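Cytoplasmic export protein 1 (Saccharomyces cerevisiae, PDB 3VWA) takes part in nuclear tRNA export, and may collect tRNAs from export receptors at the nuclear pore and pass them to the translation machinery. Local coordinates at residues 203-215 with 224-236. Numbering follows the deposited sequence.
Sequences CLPKDWIVNVNMI and NFRKRLENTETWR
Leu229 puts CG and the methyl CD1 over one face of the Trp208 indole, crossing it at about a right angle, CD1 3.6 Å from the centroid of the five-membered ring; the opposite face takes Pro205 CG and Thr234 CG2 near the rim. Further along, Ile215 CD1 sits 3.6 Å from the centroid of the Phe225 ring, a second CH-pi contact. Phe225 swings across (chi1 173°), its thin ring edge approaching Asn211 C and Val212 N while Ile215 covers a face. Helices 209-215 and 224-231 pair as an antiparallel hairpin, axes of the short segments within 10.2 Å, consistent with the kinase-like part ahead of the HEAT repeats; Ile195 of helix 186-198 also touches Val212 and Phe225. The indole's one polar atom, NE1, donates nearly in the ring plane to Thr232 OG1 (2.8 Å). Thr232 is the N-cap residue of helix 233-237, where a hydroxyl suits because it also donates to Leu229 O and weakly accepts from Trp235 N. Beyond it, the Asp207 carboxylate can take a hydroxyl and an N-H at once, both on syn lone pairs: OD2 accepts from Thr234 OG1 (2.6 Å), OD1 from Thr234 N (3.2 Å). At the other end, Arg228 NH1 gives Asn211 OD1 a weak but straight bond (3.5 Å).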
loop_
_atom_site.group_PDB
_atom_site.type_symbol
_atom_site.label_atom_id
_atom_site.label_comp_id
_atom_site.label_asym_id
_atom_site.label_seq_id
_atom_site.Cartn_x
_atom_site.Cartn_y
_atom_site.Cartn_z
ATOM N N CYS A 203 -14.581 19.793 -15.455
ATOM C CA CYS A 203 -14.501 19.094 -14.163
ATOM C C CYS A 203 -14.703 20.005 -12.932
ATOM O O CYS A 203 -14.729 19.526 -11.802
ATOM C CB CYS A 203 -13.179 18.318 -14.051
ATOM S SG CYS A 203 -13.269 16.625 -14.701
ATOM N N LEU A 204 -14.846 21.307 -13.168
ATOM C CA LEU A 204 -15.076 22.292 -12.125
ATOM C C LEU A 204 -16.543 22.242 -11.734
ATOM O O LEU A 204 -17.406 22.230 -12.583
ATOM C CB LEU A 204 -14.728 23.698 -12.646
ATOM C CG LEU A 204 -14.272 24.915 -11.821
ATOM C CD1 LEU A 204 -15.411 25.662 -11.124
ATOM C CD2 LEU A 204 -13.159 24.580 -10.835
ATOM N N PRO A 205 -16.831 22.202 -10.432
ATOM C CA PRO A 205 -18.205 22.131 -10.000
ATOM C C PRO A 205 -18.979 23.322 -10.560
ATOM O O PRO A 205 -18.480 24.454 -10.543
ATOM C CB PRO A 205 -18.098 22.239 -8.471
ATOM C CG PRO A 205 -16.754 21.683 -8.154
ATOM C CD PRO A 205 -15.883 22.140 -9.299
ATOM N N LYS A 206 -20.192 23.050 -11.028
ATOM C CA LYS A 206 -21.119 24.076 -11.518
ATOM C C LYS A 206 -21.277 25.145 -10.458
ATOM O O LYS A 206 -21.122 26.331 -10.748
ATOM C CB LYS A 206 -22.478 23.444 -11.838
ATOM C CG LYS A 206 -22.635 22.915 -13.253
ATOM C CD LYS A 206 -21.367 22.264 -13.802
ATOM C CE LYS A 206 -21.245 22.463 -15.311
ATOM N NZ LYS A 206 -21.603 23.855 -15.730
ATOM N N ASP A 207 -21.517 24.709 -9.220
ATOM C CA ASP A 207 -21.752 25.643 -8.117
ATOM C C ASP A 207 -20.474 26.293 -7.590
ATOM O O ASP A 207 -20.512 27.049 -6.610
ATOM C CB ASP A 207 -22.567 25.000 -6.981
ATOM C CG ASP A 207 -21.911 23.752 -6.411
ATOM O OD1 ASP A 207 -22.514 23.112 -5.527
ATOM O OD2 ASP A 207 -20.810 23.394 -6.860
ATOM N N TRP A 208 -19.348 26.015 -8.240
ATOM C CA TRP A 208 -18.109 26.727 -7.918
ATOM C C TRP A 208 -17.711 27.684 -9.001
ATOM O O TRP A 208 -16.767 28.451 -8.837
ATOM C CB TRP A 208 -16.963 25.736 -7.650
ATOM C CG TRP A 208 -17.069 24.998 -6.316
ATOM C CD1 TRP A 208 -18.189 24.887 -5.463
ATOM C CD2 TRP A 208 -16.027 24.231 -5.658
ATOM N NE1 TRP A 208 -17.884 24.140 -4.339
ATOM C CE2 TRP A 208 -16.609 23.724 -4.390
ATOM C CE3 TRP A 208 -14.687 23.939 -5.952
ATOM C CZ2 TRP A 208 -15.866 22.939 -3.498
ATOM C CZ3 TRP A 208 -13.954 23.161 -5.033
ATOM C CH2 TRP A 208 -14.534 22.662 -3.860
ATOM N N ILE A 209 -18.406 27.635 -10.141
ATOM C CA ILE A 209 -17.976 28.445 -11.277
ATOM C C ILE A 209 -17.859 29.930 -10.939
ATOM O O ILE A 209 -16.859 30.580 -11.258
ATOM C CB ILE A 209 -18.834 28.208 -12.543
ATOM C CG1 ILE A 209 -18.307 26.991 -13.308
ATOM C CG2 ILE A 209 -18.763 29.417 -13.456
ATOM C CD1 ILE A 209 -19.244 26.485 -14.398
ATOM N N VAL A 210 -18.847 30.470 -10.248
ATOM C CA VAL A 210 -18.878 31.914 -10.128
ATOM C C VAL A 210 -17.873 32.317 -9.080
ATOM O O VAL A 210 -17.133 33.301 -9.257
ATOM C CB VAL A 210 -20.271 32.451 -9.777
ATOM C CG1 VAL A 210 -20.161 33.868 -9.234
ATOM C CG2 VAL A 210 -21.181 32.390 -11.005
ATOM N N ASN A 211 -17.866 31.577 -7.981
ATOM C CA ASN A 211 -16.940 31.866 -6.904
ATOM C C ASN A 211 -15.495 31.914 -7.405
ATOM O O ASN A 211 -14.779 32.882 -7.149
ATOM C CB ASN A 211 -17.145 30.888 -5.747
ATOM C CG ASN A 211 -18.486 31.108 -5.047
ATOM O OD1 ASN A 211 -18.869 32.243 -4.800
ATOM N ND2 ASN A 211 -19.203 30.027 -4.735
ATOM N N VAL A 212 -15.088 30.909 -8.173
ATOM C CA VAL A 212 -13.725 30.853 -8.707
ATOM C C VAL A 212 -13.411 32.038 -9.627
ATOM O O VAL A 212 -12.267 32.548 -9.641
ATOM C CB VAL A 212 -13.475 29.505 -9.417
ATOM C CG1 VAL A 212 -12.223 29.535 -10.287
ATOM C CG2 VAL A 212 -13.387 28.377 -8.390
ATOM N N ASN A 213 -14.419 32.470 -10.400
ATOM C CA ASN A 213 -14.255 33.609 -11.296
ATOM C C ASN A 213 -14.021 34.879 -10.537
ATOM O O ASN A 213 -13.205 35.699 -10.923
ATOM C CB ASN A 213 -15.473 33.796 -12.173
ATOM C CG ASN A 213 -15.429 32.917 -13.361
ATOM O OD1 ASN A 213 -14.369 32.423 -13.729
ATOM N ND2 ASN A 213 -16.576 32.702 -13.979
HETATM N N MSE A 214 -14.749 35.024 -9.446
HETATM C CA MSE A 214 -14.620 36.168 -8.574
HETATM C C MSE A 214 -13.196 36.300 -8.079
HETATM O O MSE A 214 -12.590 37.365 -8.230
HETATM C CB MSE A 214 -15.605 35.954 -7.446
HETATM C CG MSE A 214 -17.043 36.090 -7.959
HETATM SE SE MSE A 214 -18.185 36.311 -6.362
HETATM C CE MSE A 214 -19.821 37.122 -7.155
ATOM N N ILE A 215 -12.638 35.232 -7.508
ATOM C CA ILE A 215 -11.275 35.316 -6.979
ATOM C C ILE A 215 -10.285 35.459 -8.132
ATOM O O ILE A 215 -9.239 36.080 -7.981
ATOM C CB ILE A 215 -10.858 34.118 -6.074
ATOM C CG1 ILE A 215 -10.927 32.768 -6.799
ATOM C CG2 ILE A 215 -11.681 34.059 -4.817
ATOM C CD1 ILE A 215 -10.319 31.633 -5.992
ATOM N N ASN A 224 -13.403 35.066 2.109
ATOM C CA ASN A 224 -14.774 35.235 1.639
ATOM C C ASN A 224 -15.093 34.090 0.706
ATOM O O ASN A 224 -16.147 33.480 0.821
ATOM C CB ASN A 224 -14.937 36.575 0.923
ATOM C CG ASN A 224 -16.398 36.959 0.721
ATOM O OD1 ASN A 224 -16.881 37.056 -0.416
ATOM N ND2 ASN A 224 -17.114 37.189 1.835
ATOM N N PHE A 225 -14.146 33.777 -0.194
ATOM C CA PHE A 225 -14.282 32.668 -1.149
ATOM C C PHE A 225 -14.483 31.362 -0.406
ATOM O O PHE A 225 -15.291 30.529 -0.800
ATOM C CB PHE A 225 -13.052 32.621 -2.049
ATOM C CG PHE A 225 -12.990 31.437 -2.965
ATOM C CD1 PHE A 225 -13.624 31.459 -4.206
ATOM C CD2 PHE A 225 -12.233 30.300 -2.611
ATOM C CE1 PHE A 225 -13.552 30.372 -5.074
ATOM C CE2 PHE A 225 -12.163 29.208 -3.472
ATOM C CZ PHE A 225 -12.817 29.245 -4.708
ATOM N N ARG A 226 -13.794 31.230 0.716
ATOM C CA ARG A 226 -13.868 30.032 1.532
ATOM C C ARG A 226 -15.292 29.784 2.137
ATOM O O ARG A 226 -15.823 28.685 2.074
ATOM C CB ARG A 226 -12.826 30.180 2.624
ATOM C CG ARG A 226 -12.528 28.914 3.370
ATOM C CD ARG A 226 -11.279 29.084 4.188
ATOM N NE ARG A 226 -11.149 27.911 5.034
ATOM C CZ ARG A 226 -10.516 27.908 6.196
ATOM N NH1 ARG A 226 -10.451 26.780 6.909
ATOM N NH2 ARG A 226 -9.951 29.040 6.631
ATOM N N LYS A 227 -15.887 30.802 2.744
ATOM C CA LYS A 227 -17.241 30.693 3.295
ATOM C C LYS A 227 -18.296 30.372 2.232
ATOM O O LYS A 227 -19.297 29.764 2.554
ATOM C CB LYS A 227 -17.647 31.977 4.038
ATOM C CG LYS A 227 -16.548 32.527 4.923
ATOM C CD LYS A 227 -17.074 33.350 6.087
ATOM C CE LYS A 227 -15.936 33.647 7.071
ATOM N NZ LYS A 227 -16.331 34.629 8.123
ATOM N N ARG A 228 -18.073 30.777 0.980
ATOM C CA ARG A 228 -19.061 30.545 -0.085
ATOM C C ARG A 228 -19.046 29.086 -0.494
ATOM O O ARG A 228 -20.093 28.402 -0.558
ATOM C CB ARG A 228 -18.789 31.459 -1.292
ATOM C CG ARG A 228 -19.106 32.907 -0.985
ATOM C CD ARG A 228 -18.518 33.860 -2.009
ATOM N NE ARG A 228 -19.030 35.221 -1.843
ATOM C CZ ARG A 228 -19.839 35.849 -2.702
ATOM N NH1 ARG A 228 -20.234 35.260 -3.821
ATOM N NH2 ARG A 228 -20.239 37.090 -2.450
ATOM N N LEU A 229 -17.834 28.608 -0.733
ATOM C CA LEU A 229 -17.573 27.247 -1.126
ATOM C C LEU A 229 -18.040 26.294 -0.026
ATOM O O LEU A 229 -18.687 25.279 -0.299
ATOM C CB LEU A 229 -16.050 27.114 -1.384
ATOM C CG LEU A 229 -15.531 26.671 -2.758
ATOM C CD1 LEU A 229 -16.032 27.531 -3.908
ATOM C CD2 LEU A 229 -13.997 26.555 -2.807
ATOM N N GLU A 230 -17.731 26.634 1.223
ATOM C CA GLU A 230 -18.146 25.807 2.355
ATOM C C GLU A 230 -19.653 25.622 2.395
ATOM O O GLU A 230 -20.158 24.619 2.923
ATOM C CB GLU A 230 -17.639 26.368 3.674
ATOM C CG GLU A 230 -16.156 26.075 3.873
ATOM C CD GLU A 230 -15.538 26.750 5.084
ATOM O OE1 GLU A 230 -16.259 27.198 5.993
ATOM O OE2 GLU A 230 -14.300 26.833 5.123
ATOM N N ASN A 231 -20.356 26.579 1.795
ATOM C CA ASN A 231 -21.790 26.535 1.745
ATOM C C ASN A 231 -22.379 25.749 0.585
ATOM O O ASN A 231 -23.558 25.382 0.619
ATOM C CB ASN A 231 -22.372 27.942 1.778
ATOM C CG ASN A 231 -23.267 28.148 2.969
ATOM O OD1 ASN A 231 -22.791 28.208 4.119
ATOM N ND2 ASN A 231 -24.591 28.214 2.715
ATOM N N THR A 232 -21.571 25.460 -0.424
ATOM C CA THR A 232 -22.130 24.892 -1.629
ATOM C C THR A 232 -22.477 23.416 -1.416
ATOM O O THR A 232 -21.979 22.763 -0.485
ATOM C CB THR A 232 -21.150 25.030 -2.782
ATOM O OG1 THR A 232 -19.933 24.339 -2.440
ATOM C CG2 THR A 232 -20.880 26.487 -3.040
ATOM N N GLU A 233 -23.330 22.895 -2.286
ATOM C CA GLU A 233 -23.732 21.494 -2.211
ATOM C C GLU A 233 -22.510 20.589 -2.438
ATOM O O GLU A 233 -22.373 19.571 -1.784
ATOM C CB GLU A 233 -24.884 21.203 -3.190
ATOM C CG GLU A 233 -25.363 19.745 -3.243
ATOM C CD GLU A 233 -25.892 19.169 -1.907
ATOM O OE1 GLU A 233 -25.848 17.916 -1.724
ATOM O OE2 GLU A 233 -26.349 19.947 -1.024
ATOM N N THR A 234 -21.625 20.991 -3.348
ATOM C CA THR A 234 -20.402 20.223 -3.656
ATOM C C THR A 234 -19.553 19.971 -2.419
ATOM O O THR A 234 -19.211 18.831 -2.087
ATOM C CB THR A 234 -19.573 20.953 -4.712
ATOM O OG1 THR A 234 -20.355 21.034 -5.896
ATOM C CG2 THR A 234 -18.202 20.256 -5.010
ATOM N N TRP A 235 -19.243 21.056 -1.730
ATOM C CA TRP A 235 -18.470 20.983 -0.533
ATOM C C TRP A 235 -19.050 20.051 0.497
ATOM O O TRP A 235 -18.313 19.287 1.088
ATOM C CB TRP A 235 -18.277 22.374 0.016
ATOM C CG TRP A 235 -17.316 22.459 1.175
ATOM C CD1 TRP A 235 -17.557 22.089 2.497
ATOM C CD2 TRP A 235 -15.938 22.987 1.184
ATOM N NE1 TRP A 235 -16.472 22.321 3.271
ATOM C CE2 TRP A 235 -15.465 22.848 2.570
ATOM C CE3 TRP A 235 -15.092 23.511 0.238
ATOM C CZ2 TRP A 235 -14.196 23.259 2.971
ATOM C CZ3 TRP A 235 -13.809 23.891 0.636
ATOM C CH2 TRP A 235 -13.377 23.779 1.982
ATOM N N ARG A 236 -20.365 20.097 0.705
ATOM C CA ARG A 236 -21.036 19.419 1.810
ATOM C C ARG A 236 -21.297 17.974 1.440
ATOM O O ARG A 236 -21.472 17.141 2.308
ATOM C CB ARG A 236 -22.382 20.103 2.125
ATOM C CG ARG A 236 -22.302 21.491 2.776
ATOM C CD ARG A 236 -23.705 21.935 3.223
ATOM N NE ARG A 236 -23.762 23.198 3.982
ATOM C CZ ARG A 236 -24.496 24.260 3.623
ATOM N NH1 ARG A 236 -24.499 25.371 4.361
ATOM N NH2 ARG A 236 -25.236 24.218 2.517
HETATM O O HOH W 1 -24.667 24.206 -4.154
#